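Side-chain contacts in activating signal cointegrator 1 complex subunit 3 (Homo sapiens, PDB 6YXQ), which unwinds DNA in the 3'-5' direction with ATP to help repair alkylated bases, and acts in rescue of stalled ribosomes: residues 47-52 against 151-156; 56-61 against 143-148; 103-108 against 129-134. One frame throughout, in Å; residues are numbered along the deposited sequence.

Contact 1 of 3, residues 47-52 against 151-156; sequences LGLTWK and TALVQM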
ATOM      1  N   LEU A  47      13.963  23.496   6.419  1.00182.35           N
ATOM      2  CA  LEU A  47      14.029  22.852   5.117  1.00164.63           C
ATOM      3  C   LEU A  47      15.499  22.549   4.873  1.00156.93           C
ATOM      4  O   LEU A  47      16.297  22.604   5.816  1.00140.33           O
ATOM      5  CB  LEU A  47      13.397  23.736   4.033  1.00158.35           C
ATOM      6  CG  LEU A  47      13.169  23.245   2.594  1.00133.37           C
ATOM      7  CD1 LEU A  47      11.729  23.456   2.171  1.00117.85           C
ATOM      8  CD2 LEU A  47      14.099  23.966   1.632  1.00118.11           C
ATOM      9  N   GLY A  48      15.855  22.211   3.634  1.00178.84           N
ATOM     10  CA  GLY A  48      17.218  21.922   3.231  1.00190.78           C
ATOM     11  C   GLY A  48      18.275  22.725   3.956  1.00174.61           C
ATOM     12  O   GLY A  48      19.131  22.158   4.638  1.00196.65           O
ATOM     13  N   LEU A  49      18.214  24.047   3.858  1.00122.72           N
ATOM     14  CA  LEU A  49      19.220  24.893   4.480  1.00108.10           C
ATOM     15  C   LEU A  49      18.550  25.934   5.357  1.00 87.84           C
ATOM     16  O   LEU A  49      17.635  26.633   4.914  1.00 92.06           O
ATOM     17  CB  LEU A  49      20.097  25.569   3.426  1.00105.78           C
ATOM     18  CG  LEU A  49      20.775  24.634   2.424  1.00 95.37           C
ATOM     19  CD1 LEU A  49      21.680  25.444   1.536  1.00 82.95           C
ATOM     20  CD2 LEU A  49      21.551  23.510   3.119  1.00 92.95           C
ATOM     21  N   THR A  50      19.018  26.039   6.594  1.00 85.25           N
ATOM     22  CA  THR A  50      18.508  27.015   7.537  1.00 77.13           C
ATOM     23  C   THR A  50      19.085  28.397   7.245  1.00 80.93           C
ATOM     24  O   THR A  50      20.018  28.561   6.455  1.00 99.33           O
ATOM     25  CB  THR A  50      18.849  26.599   8.962  1.00 84.86           C
ATOM     26  OG1 THR A  50      18.594  27.693   9.849  1.00118.99           O
ATOM     27  CG2 THR A  50      20.306  26.239   9.052  1.00 73.29           C
ATOM     28  N   TRP A  51      18.517  29.400   7.918  1.00 77.25           N
ATOM     29  CA  TRP A  51      18.902  30.791   7.697  1.00 65.69           C
ATOM     30  C   TRP A  51      20.372  31.038   8.041  1.00 78.69           C
ATOM     31  O   TRP A  51      21.087  31.743   7.310  1.00 79.53           O
ATOM     32  CB  TRP A  51      17.987  31.691   8.529  1.00 64.29           C
ATOM     33  CG  TRP A  51      18.170  33.140   8.292  1.00 64.45           C
ATOM     34  CD1 TRP A  51      18.667  34.061   9.169  1.00 71.84           C
ATOM     35  CD2 TRP A  51      17.852  33.853   7.097  1.00 63.17           C
ATOM     36  NE1 TRP A  51      18.685  35.306   8.589  1.00 71.37           N
ATOM     37  CE2 TRP A  51      18.186  35.205   7.317  1.00 66.66           C
ATOM     38  CE3 TRP A  51      17.322  33.480   5.859  1.00 69.02           C
ATOM     39  CZ2 TRP A  51      18.003  36.182   6.346  1.00 69.18           C
ATOM     40  CZ3 TRP A  51      17.144  34.448   4.897  1.00 58.79           C
ATOM     41  CH2 TRP A  51      17.483  35.785   5.145  1.00 73.94           C
ATOM     42  N   LYS A  52      20.836  30.480   9.163  1.00 81.33           N
ATOM     43  CA  LYS A  52      22.237  30.631   9.550  1.00 74.75           C
ATOM     44  C   LYS A  52      23.168  29.985   8.526  1.00 66.71           C
ATOM     45  O   LYS A  52      24.206  30.556   8.170  1.00 61.19           O
ATOM     46  CB  LYS A  52      22.455  30.032  10.941  1.00 63.15           C
ATOM     47  CG  LYS A  52      21.734  30.779  12.059  1.00 71.41           C
ATOM     48  CD  LYS A  52      21.989  30.140  13.421  1.00 83.48           C
ATOM     49  CE  LYS A  52      21.392  30.961  14.564  1.00 88.10           C
ATOM     50  NZ  LYS A  52      22.014  32.319  14.692  1.00 87.33           N
ATOM     51  N   THR A 151      26.359  26.391  -8.303  1.00 83.56           N
ATOM     52  CA  THR A 151      26.415  24.932  -8.203  1.00 88.29           C
ATOM     53  C   THR A 151      26.859  24.497  -6.818  1.00 84.77           C
ATOM     54  O   THR A 151      26.434  23.445  -6.330  1.00 84.79           O
ATOM     55  CB  THR A 151      27.348  24.325  -9.252  1.00 76.44           C
ATOM     56  OG1 THR A 151      28.650  24.888  -9.118  1.00101.07           O
ATOM     57  CG2 THR A 151      26.831  24.570 -10.644  1.00 74.41           C
ATOM     58  N   ALA A 152      27.729  25.279  -6.177  1.00 72.67           N
ATOM     59  CA  ALA A 152      28.082  24.978  -4.795  1.00 69.61           C
ATOM     60  C   ALA A 152      26.852  25.023  -3.896  1.00 72.35           C
ATOM     61  O   ALA A 152      26.657  24.149  -3.040  1.00 70.88           O
ATOM     62  CB  ALA A 152      29.144  25.955  -4.304  1.00 72.30           C
ATOM     63  N   LEU A 153      26.007  26.035  -4.079  1.00 75.56           N
ATOM     64  CA  LEU A 153      24.780  26.112  -3.292  1.00 75.58           C
ATOM     65  C   LEU A 153      23.870  24.926  -3.587  1.00 70.51           C
ATOM     66  O   LEU A 153      23.310  24.317  -2.667  1.00 65.14           O
ATOM     67  CB  LEU A 153      24.051  27.429  -3.566  1.00 70.75           C
ATOM     68  CG  LEU A 153      22.697  27.620  -2.868  1.00 53.33           C
ATOM     69  CD1 LEU A 153      22.865  27.638  -1.367  1.00 47.52           C
ATOM     70  CD2 LEU A 153      22.037  28.901  -3.317  1.00 47.33           C
ATOM     71  N   VAL A 154      23.710  24.586  -4.863  1.00 68.48           N
ATOM     72  CA  VAL A 154      22.836  23.472  -5.223  1.00 77.07           C
ATOM     73  C   VAL A 154      23.356  22.176  -4.617  1.00 73.57           C
ATOM     74  O   VAL A 154      22.591  21.386  -4.051  1.00 65.63           O
ATOM     75  CB  VAL A 154      22.697  23.362  -6.751  1.00 72.64           C
ATOM     76  CG1 VAL A 154      21.801  22.186  -7.104  1.00 59.00           C
ATOM     77  CG2 VAL A 154      22.147  24.656  -7.330  1.00 69.70           C
ATOM     78  N   GLN A 155      24.668  21.938  -4.734  1.00 65.09           N
ATOM     79  CA  GLN A 155      25.278  20.750  -4.148  1.00 62.89           C
ATOM     80  C   GLN A 155      25.087  20.723  -2.643  1.00 67.79           C
ATOM     81  O   GLN A 155      24.887  19.656  -2.060  1.00 71.40           O
ATOM     82  CB  GLN A 155      26.770  20.700  -4.480  1.00 65.63           C
ATOM     83  CG  GLN A 155      27.133  20.023  -5.786  1.00 79.32           C
ATOM     84  CD  GLN A 155      28.638  19.888  -5.953  1.00100.46           C
ATOM     85  OE1 GLN A 155      29.395  20.022  -4.989  1.00 98.77           O
ATOM     86  NE2 GLN A 155      29.081  19.645  -7.184  1.00109.32           N
ATOM     87  N   MET A 156      25.165  21.887  -1.993  1.00 83.81           N
ATOM     88  CA  MET A 156      24.973  21.943  -0.549  1.00 71.35           C
ATOM     89  C   MET A 156      23.546  21.584  -0.159  1.00 69.08           C
ATOM     90  O   MET A 156      23.332  20.854   0.816  1.00 72.55           O
ATOM     91  CB  MET A 156      25.330  23.330  -0.032  1.00 67.56           C
ATOM     92  CG  MET A 156      25.848  23.326   1.375  1.00 88.90           C
ATOM     93  SD  MET A 156      26.450  24.946   1.835  1.00 99.62           S
ATOM     94  CE  MET A 156      24.972  25.690   2.479  1.00100.06           C
TER

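Contact 2 of 3, residues 56-61 against 143-148; sequences KFLNEK and SHFSQD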
ATOM      1  N   LYS A  56      25.936  31.953   6.297  1.00 74.37           N
ATOM      2  CA  LYS A  56      27.297  31.426   6.278  1.00 58.54           C
ATOM      3  C   LYS A  56      27.780  31.233   4.847  1.00 71.37           C
ATOM      4  O   LYS A  56      28.870  31.687   4.482  1.00 70.94           O
ATOM      5  CB  LYS A  56      27.384  30.109   7.047  1.00 58.31           C
ATOM      6  CG  LYS A  56      28.811  29.557   7.130  1.00 59.54           C
ATOM      7  CD  LYS A  56      28.928  28.358   8.057  1.00 61.39           C
ATOM      8  CE  LYS A  56      28.279  27.130   7.447  1.00 72.12           C
ATOM      9  NZ  LYS A  56      28.818  25.853   7.990  1.00 73.11           N
ATOM     10  N   PHE A  57      26.974  30.559   4.022  1.00 78.73           N
ATOM     11  CA  PHE A  57      27.323  30.382   2.615  1.00 70.42           C
ATOM     12  C   PHE A  57      27.574  31.725   1.942  1.00 75.46           C
ATOM     13  O   PHE A  57      28.612  31.929   1.305  1.00 83.17           O
ATOM     14  CB  PHE A  57      26.216  29.617   1.886  1.00 64.25           C
ATOM     15  CG  PHE A  57      26.551  29.270   0.458  1.00 58.05           C
ATOM     16  CD1 PHE A  57      26.397  30.199  -0.556  1.00 57.53           C
ATOM     17  CD2 PHE A  57      27.012  28.007   0.129  1.00 64.01           C
ATOM     18  CE1 PHE A  57      26.710  29.879  -1.866  1.00 65.59           C
ATOM     19  CE2 PHE A  57      27.319  27.679  -1.178  1.00 62.51           C
ATOM     20  CZ  PHE A  57      27.169  28.617  -2.177  1.00 59.75           C
ATOM     21  N   LEU A  58      26.624  32.654   2.073  1.00 76.24           N
ATOM     22  CA  LEU A  58      26.748  33.942   1.395  1.00 70.69           C
ATOM     23  C   LEU A  58      28.032  34.664   1.789  1.00 76.56           C
ATOM     24  O   LEU A  58      28.722  35.225   0.929  1.00 76.47           O
ATOM     25  CB  LEU A  58      25.530  34.808   1.703  1.00 75.22           C
ATOM     26  CG  LEU A  58      24.194  34.327   1.142  1.00 74.63           C
ATOM     27  CD1 LEU A  58      23.033  35.076   1.779  1.00 73.74           C
ATOM     28  CD2 LEU A  58      24.186  34.512  -0.352  1.00 73.03           C
ATOM     29  N   ASN A  59      28.378  34.657   3.084  1.00 74.66           N
ATOM     30  CA  ASN A  59      29.581  35.354   3.532  1.00 68.80           C
ATOM     31  C   ASN A  59      30.844  34.618   3.112  1.00 74.32           C
ATOM     32  O   ASN A  59      31.891  35.242   2.899  1.00 87.18           O
ATOM     33  CB  ASN A  59      29.557  35.519   5.052  1.00 73.88           C
ATOM     34  CG  ASN A  59      28.804  36.754   5.491  1.00 70.11           C
ATOM     35  OD1 ASN A  59      29.310  37.868   5.386  1.00 76.18           O
ATOM     36  ND2 ASN A  59      27.585  36.564   5.983  1.00 56.14           N
ATOM     37  N   GLU A  60      30.762  33.299   2.994  1.00 76.67           N
ATOM     38  CA  GLU A  60      31.912  32.481   2.649  1.00 69.33           C
ATOM     39  C   GLU A  60      32.264  32.566   1.169  1.00 69.77           C
ATOM     40  O   GLU A  60      33.422  32.330   0.810  1.00 83.64           O
ATOM     41  CB  GLU A  60      31.615  31.034   3.065  1.00 59.47           C
ATOM     42  CG  GLU A  60      32.723  30.027   2.883  1.00 63.97           C
ATOM     43  CD  GLU A  60      32.242  28.619   3.178  1.00 78.14           C
ATOM     44  OE1 GLU A  60      32.213  27.782   2.253  1.00 90.51           O
ATOM     45  OE2 GLU A  60      31.883  28.347   4.341  1.00 86.46           O
ATOM     46  N   LYS A  61      31.306  32.921   0.308  1.00 65.85           N
ATOM     47  CA  LYS A  61      31.491  32.860  -1.136  1.00 54.96           C
ATOM     48  C   LYS A  61      31.608  34.216  -1.804  1.00 65.55           C
ATOM     49  O   LYS A  61      32.028  34.277  -2.964  1.00 82.57           O
ATOM     50  CB  LYS A  61      30.327  32.106  -1.799  1.00 53.88           C
ATOM     51  CG  LYS A  61      30.146  30.675  -1.336  1.00 63.76           C
ATOM     52  CD  LYS A  61      31.436  29.896  -1.460  1.00 71.43           C
ATOM     53  CE  LYS A  61      31.178  28.500  -1.993  1.00 76.57           C
ATOM     54  NZ  LYS A  61      32.105  28.186  -3.110  1.00 75.45           N
ATOM     55  N   SER A 143      22.011  37.352  -8.255  1.00 83.66           N
ATOM     56  CA  SER A 143      22.674  38.059  -9.342  1.00 63.59           C
ATOM     57  C   SER A 143      24.145  38.335  -9.053  1.00 72.18           C
ATOM     58  O   SER A 143      24.880  38.706  -9.974  1.00 83.47           O
ATOM     59  CB  SER A 143      21.939  39.368  -9.635  1.00 62.59           C
ATOM     60  OG  SER A 143      22.240  40.356  -8.667  1.00 73.96           O
ATOM     61  N   HIS A 144      24.592  38.158  -7.808  1.00 70.98           N
ATOM     62  CA  HIS A 144      25.999  38.277  -7.457  1.00 69.42           C
ATOM     63  C   HIS A 144      26.722  36.933  -7.447  1.00 73.96           C
ATOM     64  O   HIS A 144      27.953  36.908  -7.341  1.00 70.07           O
ATOM     65  CB  HIS A 144      26.150  38.947  -6.086  1.00 64.44           C
ATOM     66  CG  HIS A 144      25.612  40.344  -6.030  1.00 76.59           C
ATOM     67  ND1 HIS A 144      26.427  41.454  -6.003  1.00 86.32           N
ATOM     68  CD2 HIS A 144      24.342  40.812  -5.987  1.00 78.29           C
ATOM     69  CE1 HIS A 144      25.686  42.545  -5.952  1.00 87.74           C
ATOM     70  NE2 HIS A 144      24.415  42.183  -5.939  1.00 83.11           N
ATOM     71  N   PHE A 145      25.999  35.821  -7.549  1.00 74.04           N
ATOM     72  CA  PHE A 145      26.660  34.525  -7.577  1.00 73.72           C
ATOM     73  C   PHE A 145      27.367  34.354  -8.908  1.00 79.85           C
ATOM     74  O   PHE A 145      26.851  34.744  -9.960  1.00 91.42           O
ATOM     75  CB  PHE A 145      25.657  33.375  -7.380  1.00 56.38           C
ATOM     76  CG  PHE A 145      25.201  33.172  -5.951  1.00 53.13           C
ATOM     77  CD1 PHE A 145      25.094  34.237  -5.068  1.00 55.22           C
ATOM     78  CD2 PHE A 145      24.830  31.913  -5.508  1.00 58.91           C
ATOM     79  CE1 PHE A 145      24.655  34.044  -3.772  1.00 60.05           C
ATOM     80  CE2 PHE A 145      24.389  31.715  -4.213  1.00 62.00           C
ATOM     81  CZ  PHE A 145      24.300  32.781  -3.345  1.00 62.75           C
ATOM     82  N   SER A 146      28.569  33.801  -8.854  1.00 87.12           N
ATOM     83  CA  SER A 146      29.089  33.141 -10.032  1.00 73.73           C
ATOM     84  C   SER A 146      28.447  31.769 -10.149  1.00 85.01           C
ATOM     85  O   SER A 146      27.847  31.248  -9.201  1.00103.73           O
ATOM     86  CB  SER A 146      30.604  33.009  -9.963  1.00 75.80           C
ATOM     87  OG  SER A 146      30.974  32.049  -8.994  1.00 77.71           O
ATOM     88  N   GLN A 147      28.580  31.183 -11.338  1.00 88.40           N
ATOM     89  CA  GLN A 147      27.867  29.943 -11.605  1.00108.43           C
ATOM     90  C   GLN A 147      28.501  28.758 -10.877  1.00104.99           C
ATOM     91  O   GLN A 147      27.793  27.817 -10.481  1.00115.10           O
ATOM     92  CB  GLN A 147      27.764  29.710 -13.120  1.00125.33           C
ATOM     93  CG  GLN A 147      26.616  28.789 -13.328  1.00146.33           C
ATOM     94  CD  GLN A 147      26.912  27.458 -12.753  1.00158.44           C
ATOM     95  OE1 GLN A 147      27.914  26.820 -13.047  1.00171.35           O
ATOM     96  NE2 GLN A 147      26.118  27.107 -11.790  1.00153.74           N
ATOM     97  N   ASP A 148      29.812  28.819 -10.638  1.00102.74           N
ATOM     98  CA  ASP A 148      30.445  27.891  -9.709  1.00 90.37           C
ATOM     99  C   ASP A 148      29.851  28.026  -8.308  1.00 85.93           C
ATOM    100  O   ASP A 148      29.564  27.022  -7.641  1.00 92.51           O
ATOM    101  CB  ASP A 148      31.959  28.131  -9.684  1.00 93.54           C
ATOM    102  CG  ASP A 148      32.699  27.405 -10.816  1.00100.08           C
ATOM    103  OD1 ASP A 148      32.062  26.611 -11.548  1.00 95.69           O
ATOM    104  OD2 ASP A 148      33.926  27.608 -10.953  1.00100.01           O
TER

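Contact 3 of 3, residues 103-108 against 129-134; sequences MTFHLK and SSATAA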
ATOM      1  N   MET A 103      15.059  29.827  -0.202  1.00 73.51           N
ATOM      2  CA  MET A 103      15.201  28.561  -0.913  1.00 76.35           C
ATOM      3  C   MET A 103      14.081  28.352  -1.922  1.00 78.05           C
ATOM      4  O   MET A 103      14.270  27.645  -2.918  1.00 80.96           O
ATOM      5  CB  MET A 103      15.245  27.407   0.086  1.00 63.18           C
ATOM      6  CG  MET A 103      16.455  27.455   0.993  1.00 66.62           C
ATOM      7  SD  MET A 103      17.990  27.386   0.056  1.00 66.27           S
ATOM      8  CE  MET A 103      17.682  25.915  -0.905  1.00 69.09           C
ATOM      9  N   THR A 104      12.916  28.956  -1.690  1.00 61.04           N
ATOM     10  CA  THR A 104      11.839  28.833  -2.656  1.00 47.22           C
ATOM     11  C   THR A 104      12.172  29.552  -3.956  1.00 63.96           C
ATOM     12  O   THR A 104      11.825  29.063  -5.036  1.00 79.06           O
ATOM     13  CB  THR A 104      10.537  29.362  -2.054  1.00 57.56           C
ATOM     14  OG1 THR A 104      10.116  28.494  -0.990  1.00 66.24           O
ATOM     15  CG2 THR A 104       9.440  29.427  -3.110  1.00 47.45           C
ATOM     16  N   PHE A 105      12.882  30.680  -3.883  1.00 71.31           N
ATOM     17  CA  PHE A 105      13.106  31.529  -5.046  1.00 65.30           C
ATOM     18  C   PHE A 105      14.559  31.570  -5.501  1.00 63.26           C
ATOM     19  O   PHE A 105      14.879  32.327  -6.422  1.00 71.97           O
ATOM     20  CB  PHE A 105      12.626  32.955  -4.762  1.00 68.63           C
ATOM     21  CG  PHE A 105      11.145  33.072  -4.533  1.00 64.13           C
ATOM     22  CD1 PHE A 105      10.250  32.923  -5.579  1.00 68.02           C
ATOM     23  CD2 PHE A 105      10.647  33.349  -3.271  1.00 62.13           C
ATOM     24  CE1 PHE A 105       8.882  33.037  -5.366  1.00 66.13           C
ATOM     25  CE2 PHE A 105       9.284  33.465  -3.054  1.00 53.66           C
ATOM     26  CZ  PHE A 105       8.403  33.309  -4.103  1.00 55.92           C
ATOM     27  N   HIS A 106      15.450  30.783  -4.893  1.00 62.20           N
ATOM     28  CA  HIS A 106      16.866  30.919  -5.233  1.00 64.80           C
ATOM     29  C   HIS A 106      17.182  30.429  -6.641  1.00 76.42           C
ATOM     30  O   HIS A 106      18.229  30.800  -7.187  1.00 74.37           O
ATOM     31  CB  HIS A 106      17.746  30.209  -4.192  1.00 52.99           C
ATOM     32  CG  HIS A 106      17.901  28.734  -4.406  1.00 71.04           C
ATOM     33  ND1 HIS A 106      17.024  27.807  -3.884  1.00 73.85           N
ATOM     34  CD2 HIS A 106      18.856  28.023  -5.051  1.00 76.94           C
ATOM     35  CE1 HIS A 106      17.419  26.593  -4.219  1.00 68.75           C
ATOM     36  NE2 HIS A 106      18.530  26.695  -4.925  1.00 72.81           N
ATOM     37  N   LEU A 107      16.294  29.640  -7.253  1.00 74.37           N
ATOM     38  CA  LEU A 107      16.470  29.160  -8.622  1.00 77.39           C
ATOM     39  C   LEU A 107      15.364  29.631  -9.558  1.00 81.96           C
ATOM     40  O   LEU A 107      15.289  29.158 -10.698  1.00 75.65           O
ATOM     41  CB  LEU A 107      16.544  27.632  -8.649  1.00 75.97           C
ATOM     42  CG  LEU A 107      17.799  27.013  -8.050  1.00 75.28           C
ATOM     43  CD1 LEU A 107      17.650  25.505  -7.916  1.00 82.30           C
ATOM     44  CD2 LEU A 107      18.998  27.372  -8.894  1.00 76.24           C
ATOM     45  N   LYS A 108      14.500  30.539  -9.106  1.00 81.86           N
ATOM     46  CA  LYS A 108      13.376  31.030  -9.891  1.00 66.02           C
ATOM     47  C   LYS A 108      13.365  32.550  -9.837  1.00 59.59           C
ATOM     48  O   LYS A 108      13.604  33.137  -8.779  1.00 78.88           O
ATOM     49  CB  LYS A 108      12.051  30.460  -9.361  1.00 62.45           C
ATOM     50  CG  LYS A 108      12.035  28.937  -9.286  1.00 84.81           C
ATOM     51  CD  LYS A 108      10.779  28.410  -8.613  1.00109.13           C
ATOM     52  CE  LYS A 108      11.030  27.108  -7.859  1.00119.11           C
ATOM     53  NZ  LYS A 108      10.393  27.088  -6.501  1.00109.01           N
ATOM     54  N   SER A 129       2.010  40.026  -2.177  1.00 51.41           N
ATOM     55  CA  SER A 129       2.973  41.116  -2.296  1.00 57.03           C
ATOM     56  C   SER A 129       4.298  40.761  -1.615  1.00 66.66           C
ATOM     57  O   SER A 129       5.381  41.107  -2.110  1.00 72.11           O
ATOM     58  CB  SER A 129       2.376  42.389  -1.701  1.00 58.44           C
ATOM     59  OG  SER A 129       1.876  42.145  -0.399  1.00 80.10           O
ATOM     60  N   SER A 130       4.231  40.035  -0.493  1.00 62.74           N
ATOM     61  CA  SER A 130       5.441  39.667   0.239  1.00 66.53           C
ATOM     62  C   SER A 130       6.211  38.570  -0.473  1.00 63.00           C
ATOM     63  O   SER A 130       7.446  38.536  -0.422  1.00 73.50           O
ATOM     64  CB  SER A 130       5.083  39.228   1.660  1.00 61.07           C
ATOM     65  OG  SER A 130       4.507  40.303   2.381  1.00 82.25           O
ATOM     66  N   ALA A 131       5.494  37.650  -1.113  1.00 59.41           N
ATOM     67  CA  ALA A 131       6.151  36.690  -1.988  1.00 55.35           C
ATOM     68  C   ALA A 131       6.923  37.405  -3.091  1.00 67.12           C
ATOM     69  O   ALA A 131       8.066  37.042  -3.395  1.00 76.90           O
ATOM     70  CB  ALA A 131       5.119  35.730  -2.576  1.00 51.60           C
ATOM     71  N   THR A 132       6.316  38.436  -3.691  1.00 69.09           N
ATOM     72  CA  THR A 132       7.026  39.215  -4.707  1.00 55.31           C
ATOM     73  C   THR A 132       8.271  39.870  -4.118  1.00 60.10           C
ATOM     74  O   THR A 132       9.350  39.837  -4.723  1.00 74.69           O
ATOM     75  CB  THR A 132       6.118  40.283  -5.320  1.00 61.89           C
ATOM     76  OG1 THR A 132       5.251  39.689  -6.294  1.00 54.18           O
ATOM     77  CG2 THR A 132       6.960  41.346  -6.007  1.00 48.90           C
ATOM     78  N   ALA A 133       8.133  40.483  -2.942  1.00 58.10           N
ATOM     79  CA  ALA A 133       9.265  41.166  -2.323  1.00 53.74           C
ATOM     80  C   ALA A 133      10.413  40.199  -2.054  1.00 69.22           C
ATOM     81  O   ALA A 133      11.580  40.493  -2.358  1.00 73.72           O
ATOM     82  CB  ALA A 133       8.820  41.840  -1.029  1.00 60.44           C
ATOM     83  N   ALA A 134      10.090  39.037  -1.477  1.00 67.45           N
ATOM     84  CA  ALA A 134      11.102  38.035  -1.161  1.00 69.85           C
ATOM     85  C   ALA A 134      11.757  37.481  -2.420  1.00 67.02           C
ATOM     86  O   ALA A 134      12.972  37.258  -2.444  1.00 61.57           O
ATOM     87  CB  ALA A 134      10.479  36.906  -0.345  1.00 72.93           C
TER

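Contact 1 of 3, residues 47-52 against 151-156
L49 overlaps the end of the M156 side chain and the tip of L153. The three form a small apolar cluster between a loop-to-helix junction and the middle of a helix. The setting is the all-helical N-terminal part of the protein, which is required for binding ASCC2 and precedes the helicase motor. L49 lies just before T50, the N-cap of helix 51-61. L153 and M156 are three residues apart in helix 147-163, so they come from neighbouring turns. Their spacing makes them project from one side of the helix, where both reach the same leucine.

The CB of L49 points toward helix 147-163, and its branched end does the touching. CD1 of L49 meets CD1 of L153 at 3.8 Å. CD2 of L49 also comes near the helix backbone, 3.9 Å from M156 O. M156 reaches across with its terminal methyl. Its CG is anti to the backbone N (chi1 -150°), and the chain bends at the last torsion (chi3 89°), which brings CE round to the leucine. The side chains of L49 and M156 meet at a slant, not alongside each other.

No hydrogen bond joins the two segments; the contact is mainly between apolar side chains. F57 of helix 51-61 also touches L153 and M156, as well as A152, and H106 lies against L153. The M156 methyl faces the fork of L49 from outside, with CE 3.4 Å from L49 CD1 and 4.1 Å from L49 CD2.

Contact 2 of 3, residues 56-61 against 143-148
F145 meets F57 and L58 through the outer part of its ring. The aromatic pair comes first. The rings of F57 and F145 are near parallel, with their planes at 29°. They are slid apart, with centroids 5.9 Å away from each other, so there is little overlap. The closest ring atoms are F57 CE1 and F145 CE2, at 3.8 Å. F57 has its CG anti to the backbone N (chi1 -174°), which carries the ring off helix 51-61 toward the 143-146 linker.

The aliphatic contact is made by L58. Its CD2 methyl lies at the edge of the F145 ring, in the ring plane. There it is 3.5 Å from F145 CZ and equally close to CE1. The two side chains cross at about a right angle. K61 adds its aliphatic part within the same helix: its CG lies 3.6 Å above one face of the F57 ring, toward the rim. With an alanine at F145, the CD2 methyl of L58 and the CE1 atom of F57 would probably lose their aromatic neighbour, opening a gap between the helix and the linker.

Polar groups work locally, and none makes a hydrogen bond across the contact. S146 is the N-cap of helix 147-163, and its OG accepts from D149 N. The K61 amine makes a long, weak ion pair with D149.

The contact ties the last turns of helix 51-61 to the link between helices 128-142 and 147-163. L58 also touches L74 of helix 64-85. H144 lies against K66 and I70 of that helix, while F57 and F145 both reach L153 on helix 147-163.

Contact 3 of 3, residues 103-108 against 129-134
The C-terminal end of helix 91-105 comes up to helix 128-142. The CA atoms of F105 and A134 are the nearest pair across the segments, 7.8 Å apart. From F105 the chain folds through a type I beta turn to K108. The 129-134 segment is regular helix.

The F105 side chain makes the contact. Its CB points toward helix 128-142, and CG stands anti to the carbonyl carbon (chi1 -64°), which sends the ring out to A131. The far end of the ring does the touching: CE2 and CZ are each 3.8 Å from A131 O, and CZ is 4.4 Å from A131 CB. The small alanines A131 and A134 let the ring come up to the helix backbone. T104 packs on one face of this ring, its CG2 3.9 Å above the centre.

Two side-chain hydrogen bonds run from the turn back to carbonyls of the helix end. H106 ND1 donates to M103 O at 2.9 Å; the carbonyl lies near the imidazole plane, though the donor is tilted 30° from the carbonyl plane. K108 NZ donates to T104 O at 2.8 Å, in the carbonyl plane.

V111 and E115 also touch F105, as do C135 and T138 further along helix 128-142. This is helix-to-helix packing in an all-alpha domain, with an aromatic ring from the end of helix 91-105 set against alanines within helix 128-142.

How the contacts relate
All three contacts are mainly buried, and none bonds its segments together by hydrogen bonds. Contacts 1 and 2 hold the same elements, helix 51-61 and helix 147-163. They touch directly, through F57 and F145 against L153 and its neighbours, with centres about 11 Å apart. Contact 1 is aliphatic and includes a thioether; contact 2, farther from the chain centre, relies on aromatic rings and has exposed polar residues at its margin. Contact 3 joins helices 91-105 and 128-142 by a ring against small residues and backbone. It meets contact 1 through L153 on H106 and L47 on M103, but does not touch contact 2. Contact 1 therefore bridges the other two.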